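Local coordinates for uncharacterized protein (PDB 4XG0), which probably acts as a kinase in the catabolism of acid sugars, with a sugar-binding and a nucleotide-binding domain, at residues Arg147-Gly152 / Ser177-Leu182; Thr181-Ala186 / Val209-Ala214; Gly253-Pro258 / Gly351-Val356. All coordinates share one frame; numbering follows the deposited sequence.

Interaction 1: Arg147-Gly152 / Ser177-Leu182; sequences RTVRQG and SHIPTL
CG of His-178 lies anti to the backbone N (chi1 -171°), which carries the imidazole to the backbone of Gln-151, while the rotation of Ile-179 about its first bond (chi1 -53°) sets CG1 opposite the carbonyl carbon and, with the chain extended beyond, lets CD1 reach Val-149. Between these two side chains comes the stronger of the two hydrogen bonds across the contact: Ile-179 N donates to Gly-152 O at 2.8 Å, approaching tilted from the carbonyl plane, with an N-H...O angle of 159°. Apolar atoms crowd around the same oxygen, with Pro-180 CD at 3.2 Å from Gly-152 O and Ile-179 CG1 at 3.3 Å from it. On the imidazole side, Gln-151 O sits at the ring edge near its plane, and His-178 NE2 reaches it with a weak hydrogen bond of 3.2 Å; the same nitrogen also bonds Gln-187 OE1. At another point of the ring edge, His-178 ND1 shares a 2.8 Å hydrogen bond with Thr-181 OG1. Pro-180 CD lies 3.7 Å above the ring plane, over its centre, so the imidazole is held both along its edge and on one face. On the apolar side, Val-149 and Ile-179 cross at about a right angle, their closest atoms being Val-149 CG2 and Ile-179 CD1 at 4.2 Å; both side chains also rest on Val-211 of strand 209-212. His-178 occupies the N-cap position, making Ile-179 the first residue of helix 179-183. The backbone angles of Gln-151 and Gly-152, both with positive phi, fit a type I' turn joining strands 147-150 and 153-156. An N-H of the first helical turn, lacking a helical carbonyl before it, is given to a two-residue beta-hairpin turn.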
loop_
_atom_site.group_PDB
_atom_site.type_symbol
_atom_site.label_atom_id
_atom_site.label_comp_id
_atom_site.label_asym_id
_atom_site.label_seq_id
_atom_site.Cartn_x
_atom_site.Cartn_y
_atom_site.Cartn_z
ATOM N N ARG A 147 19.335 -0.584 7.290
ATOM C CA ARG A 147 19.032 0.347 8.375
ATOM C C ARG A 147 17.797 -0.123 9.115
ATOM O O ARG A 147 16.788 -0.457 8.507
ATOM C CB ARG A 147 18.838 1.747 7.843
ATOM C CG ARG A 147 20.105 2.430 7.371
ATOM C CD ARG A 147 20.344 2.188 5.900
ATOM N NE ARG A 147 21.425 3.030 5.410
ATOM C CZ ARG A 147 22.668 2.615 5.157
ATOM N NH1 ARG A 147 23.577 3.493 4.758
ATOM N NH2 ARG A 147 23.016 1.335 5.286
ATOM N N THR A 148 17.892 -0.181 10.429
ATOM C CA THR A 148 16.792 -0.632 11.256
ATOM C C THR A 148 16.707 0.319 12.441
ATOM O O THR A 148 17.640 1.065 12.691
ATOM C CB THR A 148 16.981 -2.068 11.726
ATOM O OG1 THR A 148 18.214 -2.213 12.476
ATOM C CG2 THR A 148 17.009 -3.008 10.525
ATOM N N VAL A 149 15.565 0.303 13.120
ATOM C CA VAL A 149 15.365 1.086 14.334
ATOM C C VAL A 149 15.095 0.093 15.457
ATOM O O VAL A 149 14.107 -0.687 15.419
ATOM C CB VAL A 149 14.215 2.106 14.190
ATOM C CG1 VAL A 149 13.926 2.773 15.526
ATOM C CG2 VAL A 149 14.567 3.163 13.117
ATOM N N ARG A 150 16.001 0.099 16.434
ATOM C CA ARG A 150 16.026 -0.871 17.533
ATOM C C ARG A 150 15.996 -0.172 18.888
ATOM O O ARG A 150 16.954 0.496 19.256
ATOM C CB ARG A 150 17.294 -1.712 17.452
ATOM C CG ARG A 150 17.433 -2.430 16.124
ATOM C CD ARG A 150 18.553 -3.461 16.174
ATOM N NE ARG A 150 18.939 -3.841 14.823
ATOM C CZ ARG A 150 19.791 -4.819 14.517
ATOM N NH1 ARG A 150 20.048 -5.069 13.236
ATOM N NH2 ARG A 150 20.394 -5.528 15.471
ATOM N N GLN A 151 14.900 -0.362 19.624
ATOM C CA GLN A 151 14.655 0.374 20.861
ATOM C C GLN A 151 14.946 1.875 20.630
ATOM O O GLN A 151 15.546 2.568 21.490
ATOM C CB GLN A 151 15.480 -0.216 22.018
ATOM C CG GLN A 151 15.118 -1.688 22.264
ATOM C CD GLN A 151 15.571 -2.216 23.603
ATOM O OE1 GLN A 151 16.758 -2.292 23.886
ATOM N NE2 GLN A 151 14.619 -2.597 24.425
ATOM N N GLY A 152 14.507 2.337 19.465
ATOM C CA GLY A 152 14.586 3.734 19.072
ATOM C C GLY A 152 15.910 4.158 18.470
ATOM O O GLY A 152 16.043 5.322 18.059
ATOM N N SER A 177 22.389 8.596 18.048
ATOM C CA SER A 177 21.789 7.464 17.324
ATOM C C SER A 177 20.411 7.137 17.889
ATOM O O SER A 177 19.612 6.499 17.245
ATOM C CB SER A 177 22.655 6.209 17.536
ATOM O OG SER A 177 24.003 6.387 17.126
ATOM N N HIS A 178 20.168 7.547 19.140
ATOM C CA HIS A 178 18.936 7.185 19.822
ATOM C C HIS A 178 17.904 8.235 19.485
ATOM O O HIS A 178 17.959 9.369 19.999
ATOM C CB HIS A 178 19.179 7.104 21.352
ATOM C CG HIS A 178 18.017 6.524 22.098
ATOM N ND1 HIS A 178 17.305 7.234 23.031
ATOM C CD2 HIS A 178 17.403 5.323 21.980
ATOM C CE1 HIS A 178 16.325 6.476 23.505
ATOM N NE2 HIS A 178 16.360 5.313 22.874
ATOM N N ILE A 179 16.990 7.896 18.564
ATOM C CA ILE A 179 16.181 8.934 17.943
ATOM C C ILE A 179 15.299 9.629 18.987
ATOM O O ILE A 179 15.134 10.845 18.940
ATOM C CB ILE A 179 15.371 8.401 16.737
ATOM C CG1 ILE A 179 16.322 7.690 15.770
ATOM C CG2 ILE A 179 14.656 9.559 16.076
ATOM C CD1 ILE A 179 15.635 6.878 14.675
ATOM N N PRO A 180 14.782 8.877 19.976
ATOM C CA PRO A 180 13.957 9.511 21.020
ATOM C C PRO A 180 14.716 10.582 21.820
ATOM O O PRO A 180 14.138 11.583 22.228
ATOM C CB PRO A 180 13.525 8.330 21.890
ATOM C CG PRO A 180 13.613 7.132 20.979
ATOM C CD PRO A 180 14.765 7.406 20.071
ATOM N N THR A 181 16.007 10.370 22.039
ATOM C CA THR A 181 16.845 11.374 22.673
ATOM C C THR A 181 17.063 12.561 21.719
ATOM O O THR A 181 16.907 13.719 22.103
ATOM C CB THR A 181 18.171 10.750 23.077
ATOM O OG1 THR A 181 17.927 9.746 24.056
ATOM C CG2 THR A 181 19.113 11.791 23.670
ATOM N N LEU A 182 17.373 12.261 20.458
ATOM C CA LEU A 182 17.578 13.289 19.426
ATOM C C LEU A 182 16.371 14.209 19.342
ATOM O O LEU A 182 16.520 15.440 19.273
ATOM C CB LEU A 182 17.861 12.633 18.064
ATOM C CG LEU A 182 18.175 13.501 16.839
ATOM C CD1 LEU A 182 19.393 14.371 17.071
ATOM C CD2 LEU A 182 18.373 12.588 15.629
#

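Interaction 2: Thr181-Ala186 / Val209-Ala214; sequences TLLGCA and VVVVDA
Cys-185 fills the tight side of this contact, wedged against alternate valines of strand 209-212. Its SG stands between its own backbone N and carbonyl carbon (chi1 72°), a rotation that turns the sulfur to Val-211, where it meets CG2 at 3.5 Å. Behind the sulfur, Cys-185 CB presses on the backbone, 3.3 Å from Val-209 O, and SG also lies 3.9 Å from Val-209 CG1. Leu-183 packs on the same two valines: its CD1 branch comes within 4.1 Å of Val-209 CG1, the side chains of Leu-183 and Val-209 crossing at about a right angle. Phe-119 and Ile-123 of helix 119-130 pack on the same leucine, which is buried. The chain changes character along 181-186. Gly-184, with positive phi, is the C' residue of a Schellman motif that ends helix 179-183, and two residues later Ala-186 begins strand 186-188, the outermost strand of a parallel sheet. With helix 196-205 and strand 209-212 it makes a beta-alpha-beta crossover between adjacent strands. Where the strands meet, Val-211 N donates to Ala-186 O at 3.0 Å in an almost straight bond (177° at the hydrogen), while Val-210 CA makes a longer CH...O contact of 3.6 Å with the same Ala-186 O. On the sheet face that carries Ala-186 and Val-210 the methyl pair is looser, Ala-186 CB and Val-210 CG2 approaching only to 4.3 Å, although that CG2 still reaches Ala-186 O at 3.6 Å. The open side is marked by Ala-186, partly accessible to solvent, and by the exposed turn at Gly-184.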
loop_
_atom_site.group_PDB
_atom_site.type_symbol
_atom_site.label_atom_id
_atom_site.label_comp_id
_atom_site.label_asym_id
_atom_site.label_seq_id
_atom_site.Cartn_x
_atom_site.Cartn_y
_atom_site.Cartn_z
ATOM N N THR A 181 16.007 10.370 22.039
ATOM C CA THR A 181 16.845 11.374 22.673
ATOM C C THR A 181 17.063 12.561 21.719
ATOM O O THR A 181 16.907 13.719 22.103
ATOM C CB THR A 181 18.171 10.750 23.077
ATOM O OG1 THR A 181 17.927 9.746 24.056
ATOM C CG2 THR A 181 19.113 11.791 23.670
ATOM N N LEU A 182 17.373 12.261 20.458
ATOM C CA LEU A 182 17.578 13.289 19.426
ATOM C C LEU A 182 16.371 14.209 19.342
ATOM O O LEU A 182 16.520 15.440 19.273
ATOM C CB LEU A 182 17.861 12.633 18.064
ATOM C CG LEU A 182 18.175 13.501 16.839
ATOM C CD1 LEU A 182 19.393 14.371 17.071
ATOM C CD2 LEU A 182 18.373 12.588 15.629
ATOM N N LEU A 183 15.177 13.617 19.382
ATOM C CA LEU A 183 13.935 14.377 19.220
ATOM C C LEU A 183 13.290 14.822 20.531
ATOM O O LEU A 183 12.476 15.742 20.524
ATOM C CB LEU A 183 12.897 13.574 18.432
ATOM C CG LEU A 183 13.294 13.168 17.027
ATOM C CD1 LEU A 183 12.157 12.442 16.395
ATOM C CD2 LEU A 183 13.657 14.362 16.181
ATOM N N GLY A 184 13.637 14.166 21.642
ATOM C CA GLY A 184 12.996 14.425 22.924
ATOM C C GLY A 184 11.567 13.905 22.893
ATOM O O GLY A 184 10.631 14.627 23.216
ATOM N N CYS A 185 11.393 12.652 22.476
ATOM C CA CYS A 185 10.062 12.075 22.314
ATOM C C CYS A 185 9.939 10.638 22.816
ATOM O O CYS A 185 10.896 10.048 23.342
ATOM C CB CYS A 185 9.642 12.146 20.852
ATOM S SG CYS A 185 10.525 10.988 19.788
ATOM N N ALA A 186 8.735 10.095 22.656
ATOM C CA ALA A 186 8.408 8.751 23.102
ATOM C C ALA A 186 8.850 7.718 22.075
ATOM O O ALA A 186 9.226 8.063 20.966
ATOM C CB ALA A 186 6.912 8.642 23.325
ATOM N N VAL A 209 4.841 13.288 18.960
ATOM C CA VAL A 209 5.989 12.817 18.209
ATOM C C VAL A 209 6.386 11.484 18.809
ATOM O O VAL A 209 6.522 11.371 20.024
ATOM C CB VAL A 209 7.167 13.801 18.293
ATOM C CG1 VAL A 209 8.349 13.261 17.554
ATOM C CG2 VAL A 209 6.787 15.153 17.757
ATOM N N VAL A 210 6.547 10.468 17.977
ATOM C CA VAL A 210 6.923 9.153 18.475
ATOM C C VAL A 210 7.768 8.410 17.468
ATOM O O VAL A 210 7.529 8.480 16.254
ATOM C CB VAL A 210 5.689 8.288 18.867
ATOM C CG1 VAL A 210 4.759 8.068 17.660
ATOM C CG2 VAL A 210 6.117 6.949 19.479
ATOM N N VAL A 211 8.771 7.717 17.995
ATOM C CA VAL A 211 9.647 6.851 17.215
ATOM C C VAL A 211 9.147 5.409 17.306
ATOM O O VAL A 211 8.869 4.912 18.391
ATOM C CB VAL A 211 11.107 6.951 17.750
ATOM C CG1 VAL A 211 12.039 6.086 16.943
ATOM C CG2 VAL A 211 11.581 8.382 17.696
ATOM N N VAL A 212 9.031 4.751 16.160
ATOM C CA VAL A 212 8.596 3.358 16.096
ATOM C C VAL A 212 9.692 2.456 15.522
ATOM O O VAL A 212 10.349 2.761 14.532
ATOM C CB VAL A 212 7.286 3.212 15.263
ATOM C CG1 VAL A 212 6.840 1.746 15.229
ATOM C CG2 VAL A 212 6.198 4.130 15.828
ATOM N N ASP A 213 9.935 1.350 16.209
ATOM C CA ASP A 213 10.945 0.418 15.817
ATOM C C ASP A 213 10.529 -0.253 14.525
ATOM O O ASP A 213 9.333 -0.369 14.207
ATOM C CB ASP A 213 11.102 -0.663 16.897
ATOM C CG ASP A 213 12.125 -0.327 17.933
ATOM O OD1 ASP A 213 12.489 0.862 18.099
ATOM O OD2 ASP A 213 12.567 -1.294 18.618
ATOM N N ALA A 214 11.533 -0.715 13.808
ATOM C CA ALA A 214 11.300 -1.626 12.684
ATOM C C ALA A 214 12.589 -2.358 12.381
ATOM O O ALA A 214 13.623 -1.725 12.142
ATOM C CB ALA A 214 10.864 -0.840 11.464
#

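Interaction 3: Gly253-Pro258 / Gly351-Val356; sequences GQAAGP and GAAGVV
CB of Ala-353 points toward loop 253-258 and, with Pro-258, carries much of the contact. It lies 3.3 Å from Gly-257 O and 3.5 Å from Ala-256 O, so the methyl of Ala-353 meets two successive backbone carbonyls. Ala-255, one residue before Ala-256, adds a loose methyl-to-methyl contact, its CB 4.5 Å from Ala-353 CB. Pro-258 is oriented differently: its CB is directed away from 351-356, leaving the CD edge of the ring to lie 4.0 Å from Gly-351 O. The proline's polar contribution is its carbonyl. Ala-353 N donates to Pro-258 O at 2.8 Å, from a position well above the carbonyl plane (48° out of it) and with an N-H...O angle of 153°. Beside this bond, Ala-352 brings its backbone close, with CA 3.2 Å from Pro-258 O, while its CB, set to the side, also grazes Pro-258 O at 3.4 Å. Ala-256 O also comes within 3.2 Å of Ala-353 N, but the angle is too poor for a hydrogen bond. A single bond therefore joins an irregular loop to the lead-in of a strand, and the small size of alanine and glycine lets the backbones come near. Gly-351, with positive phi, leads the chain out of helix 334-349 and into strand 354-358, while the loop 253-258 runs from helix 240-252 into strand 259-263. The contact thus lies just ahead of two parallel, adjacent strands, whose pairing continues from Gly-354 to Leu-260, with Arg-421 of helix 412-421 packing on Ala-255.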
loop_
_atom_site.group_PDB
_atom_site.type_symbol
_atom_site.label_atom_id
_atom_site.label_comp_id
_atom_site.label_asym_id
_atom_site.label_seq_id
_atom_site.Cartn_x
_atom_site.Cartn_y
_atom_site.Cartn_z
ATOM N N GLY A 253 -6.763 2.653 0.768
ATOM C CA GLY A 253 -7.834 3.450 1.340
ATOM C C GLY A 253 -8.792 3.921 0.277
ATOM O O GLY A 253 -9.932 4.296 0.579
ATOM N N GLN A 254 -8.360 3.867 -0.979
ATOM C CA GLN A 254 -9.230 4.215 -2.108
ATOM C C GLN A 254 -9.945 3.016 -2.756
ATOM O O GLN A 254 -10.737 3.207 -3.665
ATOM C CB GLN A 254 -8.407 4.948 -3.174
ATOM C CG GLN A 254 -7.722 6.193 -2.649
ATOM C CD GLN A 254 -8.743 7.167 -2.110
ATOM O OE1 GLN A 254 -9.745 7.447 -2.772
ATOM N NE2 GLN A 254 -8.512 7.667 -0.908
ATOM N N ALA A 255 -9.685 1.791 -2.294
ATOM C CA ALA A 255 -10.374 0.608 -2.848
ATOM C C ALA A 255 -11.782 0.540 -2.292
ATOM O O ALA A 255 -11.995 0.869 -1.124
ATOM C CB ALA A 255 -9.645 -0.639 -2.501
ATOM N N ALA A 256 -12.728 0.118 -3.129
ATOM C CA ALA A 256 -14.149 0.109 -2.752
ATOM C C ALA A 256 -14.746 -1.276 -3.045
ATOM O O ALA A 256 -14.695 -1.745 -4.173
ATOM C CB ALA A 256 -14.897 1.185 -3.509
ATOM N N GLY A 257 -15.298 -1.917 -2.012
ATOM C CA GLY A 257 -15.942 -3.205 -2.161
ATOM C C GLY A 257 -14.904 -4.300 -1.985
ATOM O O GLY A 257 -13.703 -4.007 -1.972
ATOM N N PRO A 258 -15.362 -5.555 -1.891
ATOM C CA PRO A 258 -14.462 -6.690 -1.721
ATOM C C PRO A 258 -13.783 -7.053 -3.019
ATOM O O PRO A 258 -14.293 -6.754 -4.089
ATOM C CB PRO A 258 -15.415 -7.803 -1.313
ATOM C CG PRO A 258 -16.635 -7.506 -2.085
ATOM C CD PRO A 258 -16.754 -5.997 -2.055
ATOM N N GLY A 351 -20.980 -4.875 -6.664
ATOM C CA GLY A 351 -19.750 -4.133 -6.842
ATOM C C GLY A 351 -18.601 -4.948 -6.287
ATOM O O GLY A 351 -18.818 -5.875 -5.517
ATOM N N ALA A 352 -17.389 -4.613 -6.722
ATOM C CA ALA A 352 -16.181 -5.280 -6.272
ATOM C C ALA A 352 -15.025 -4.366 -6.578
ATOM O O ALA A 352 -15.059 -3.568 -7.531
ATOM C CB ALA A 352 -16.005 -6.639 -6.970
ATOM N N ALA A 353 -13.995 -4.466 -5.753
ATOM C CA ALA A 353 -12.774 -3.752 -5.982
ATOM C C ALA A 353 -11.971 -4.324 -7.139
ATOM O O ALA A 353 -11.139 -3.633 -7.710
ATOM C CB ALA A 353 -11.922 -3.782 -4.695
ATOM N N GLY A 354 -12.240 -5.588 -7.469
ATOM C CA GLY A 354 -11.576 -6.325 -8.529
ATOM C C GLY A 354 -11.908 -7.808 -8.449
ATOM O O GLY A 354 -12.604 -8.256 -7.524
ATOM N N VAL A 355 -11.406 -8.551 -9.429
ATOM C CA VAL A 355 -11.577 -9.983 -9.523
ATOM C C VAL A 355 -10.238 -10.643 -9.738
ATOM O O VAL A 355 -9.376 -10.123 -10.449
ATOM C CB VAL A 355 -12.494 -10.368 -10.695
ATOM C CG1 VAL A 355 -12.695 -11.900 -10.737
ATOM C CG2 VAL A 355 -13.787 -9.677 -10.562
ATOM N N VAL A 356 -10.060 -11.788 -9.092
ATOM C CA VAL A 356 -8.910 -12.634 -9.309
ATOM C C VAL A 356 -9.446 -13.990 -9.793
ATOM O O VAL A 356 -10.404 -14.540 -9.224
ATOM C CB VAL A 356 -8.118 -12.860 -7.988
ATOM C CG1 VAL A 356 -6.947 -13.763 -8.233
ATOM C CG2 VAL A 356 -7.663 -11.558 -7.392
#

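Interactions 1 and 2 form one continuous region: their centres are 7 Å apart, they share Thr-181 and Leu-182, and helix 179-183 serves both. Asp-213, in segment 209-214, ties them further, its OD2 taking the N-H of Gln-151 at 2.7 Å and its OD1 that of Gly-152 at 2.8 Å, so that one carboxylate grips the hairpin turn at two points. Interaction 3 is separate, its centre 38 Å from that of interaction 1 and 36 Å from that of interaction 2, across the centre of the chain. The first two belong to the sugar-binding domain, whereas the third joins the loop before strand 259-263 to the lead-in of strand 354-358, in the sheet of the probable nucleotide-binding domain.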